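Local coordinates for 4-hydroxythreonine-4-phosphate dehydrogenase (Legionella pneumophila subsp. pneumophila, PDB 6XMY), which probably catalyses the NAD-dependent oxidation of 4-(phosphooxy)-L-threonine, a step on the route to pyridoxine 5'-phosphate, with the help of a divalent metal ion, at residues L182-I187 against N233-Q238. Residues are numbered along the deposited sequence; the frame is centred on the assembly and turned at random.
Sequences LIIKVI and NTLKNQ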
# COMPACT_ATOMS: atom_id res chain seq x y z
N LEU A 182 6.28 14.98 -13.78
CA LEU A 182 5.74 14.03 -12.81
C LEU A 182 5.51 12.67 -13.45
O LEU A 182 5.87 11.63 -12.88
CB LEU A 182 4.45 14.56 -12.19
CG LEU A 182 3.76 13.56 -11.23
CD1 LEU A 182 4.60 13.31 -9.99
CD2 LEU A 182 2.38 14.07 -10.85
N ILE A 183 4.93 12.65 -14.65
CA ILE A 183 4.69 11.39 -15.36
C ILE A 183 6.01 10.67 -15.59
O ILE A 183 6.12 9.45 -15.37
CB ILE A 183 3.94 11.65 -16.68
CG1 ILE A 183 2.54 12.19 -16.40
CG2 ILE A 183 3.88 10.38 -17.51
CD1 ILE A 183 1.84 12.66 -17.65
N ILE A 184 7.02 11.41 -16.04
CA ILE A 184 8.34 10.82 -16.28
C ILE A 184 8.89 10.20 -15.00
O ILE A 184 9.36 9.05 -15.00
CB ILE A 184 9.29 11.87 -16.87
CG1 ILE A 184 8.85 12.24 -18.29
CG2 ILE A 184 10.73 11.35 -16.86
CD1 ILE A 184 9.39 13.57 -18.76
N LYS A 185 8.85 10.94 -13.90
CA LYS A 185 9.45 10.46 -12.66
C LYS A 185 8.70 9.26 -12.12
O LYS A 185 9.31 8.30 -11.63
CB LYS A 185 9.50 11.59 -11.64
CG LYS A 185 10.54 12.63 -11.99
CD LYS A 185 10.43 13.85 -11.09
CE LYS A 185 11.51 14.86 -11.42
NZ LYS A 185 11.40 16.08 -10.57
N VAL A 186 7.37 9.29 -12.20
CA VAL A 186 6.56 8.16 -11.76
C VAL A 186 6.88 6.92 -12.59
O VAL A 186 7.10 5.83 -12.05
CB VAL A 186 5.06 8.51 -11.84
CG1 VAL A 186 4.21 7.25 -11.80
CG2 VAL A 186 4.70 9.45 -10.71
N ILE A 187 6.89 7.07 -13.92
CA ILE A 187 7.11 5.91 -14.76
C ILE A 187 8.57 5.43 -14.71
O ILE A 187 8.83 4.22 -14.78
CB ILE A 187 6.57 6.14 -16.19
CG1 ILE A 187 5.05 6.35 -16.10
CG2 ILE A 187 6.89 4.95 -17.09
CD1 ILE A 187 4.36 6.59 -17.45
N ASN A 233 6.82 10.33 -24.99
CA ASN A 233 7.91 10.40 -25.96
C ASN A 233 9.27 10.47 -25.28
O ASN A 233 10.22 9.80 -25.70
CB ASN A 233 7.72 11.62 -26.87
CG ASN A 233 6.59 11.45 -27.84
OD1 ASN A 233 6.13 10.34 -28.09
ND2 ASN A 233 6.13 12.56 -28.41
N THR A 234 9.37 11.27 -24.21
CA THR A 234 10.62 11.35 -23.46
C THR A 234 10.98 9.99 -22.88
O THR A 234 12.13 9.54 -22.98
CB THR A 234 10.49 12.39 -22.35
OG1 THR A 234 10.31 13.69 -22.94
CG2 THR A 234 11.73 12.41 -21.47
N LEU A 235 10.00 9.31 -22.29
CA LEU A 235 10.25 7.99 -21.71
C LEU A 235 10.68 6.98 -22.77
O LEU A 235 11.61 6.19 -22.55
CB LEU A 235 9.00 7.51 -20.97
CG LEU A 235 8.76 8.26 -19.67
CD1 LEU A 235 7.30 8.13 -19.27
CD2 LEU A 235 9.64 7.72 -18.56
N LYS A 236 10.02 6.99 -23.93
CA LYS A 236 10.43 6.11 -25.03
C LYS A 236 11.88 6.36 -25.42
O LYS A 236 12.63 5.41 -25.68
CB LYS A 236 9.51 6.31 -26.24
CG LYS A 236 8.14 5.68 -26.09
CD LYS A 236 7.23 6.12 -27.25
CE LYS A 236 5.83 5.55 -27.13
NZ LYS A 236 4.89 6.19 -28.11
N ASN A 237 12.29 7.62 -25.48
CA ASN A 237 13.67 7.93 -25.85
C ASN A 237 14.65 7.68 -24.72
O ASN A 237 15.87 7.74 -24.95
CB ASN A 237 13.78 9.35 -26.39
CG ASN A 237 13.20 9.49 -27.77
OD1 ASN A 237 12.87 8.49 -28.41
ND2 ASN A 237 13.08 10.72 -28.25
N GLN A 238 14.17 7.40 -23.51
CA GLN A 238 15.00 6.82 -22.46
C GLN A 238 14.99 5.30 -22.48
O GLN A 238 15.64 4.67 -21.64
CB GLN A 238 14.54 7.33 -21.08
CG GLN A 238 14.66 8.83 -20.93
CD GLN A 238 14.10 9.32 -19.62
OE1 GLN A 238 13.65 8.53 -18.80
NE2 GLN A 238 14.13 10.63 -19.42
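Thr-234 meets Ile-184 methyl to methyl: Thr-234 CG2 lies 3.8 Å from Ile-184 CD1, the two side chains crossing at about a right angle. A threonine suits this margin because its two branches part company. CG2, anti to the backbone N (chi1 -65° for OG1), faces the neighbouring helix, while OG1 turns back to hydrogen-bond the carbonyl of Pro-230, one turn earlier. Leu-235, next along, buries more surface than any other residue of 233-238, and its forked end spreads over Ile-184 and Ile-187 and just reaches Ile-183. Leu-235 CD1 sits 3.7 Å from Ile-187 CB and 3.8 Å from Ile-187 CD1, crossing that branched side chain at about a right angle; Leu-235 CD2 rests 3.8 Å from Ile-184 O and 4.2 Å from Ile-184 CG2. Leucine thus inserts between Ile-184 and Ile-187, one helical turn apart, whose beta-branched side chains offer broad apolar flanks close to the backbone. Gln-238, just past the helix, lies at the exposed edge: its extended chain (chi2 175°) brings Gln-238 NE2 to 4.3 Å from Ile-184 CG2, and OE1 accepts a hydrogen bond from Gln-188. Val-242 of strand 241-246 touches both Leu-235 and Ile-187, continuing the apolar layer. Helices 180-197 and 223-237, local axes 10.1 Å apart at -40°, therefore pack side by side over strands 204-208 and 241-246, as neighbouring helices do in an alpha/beta layered domain.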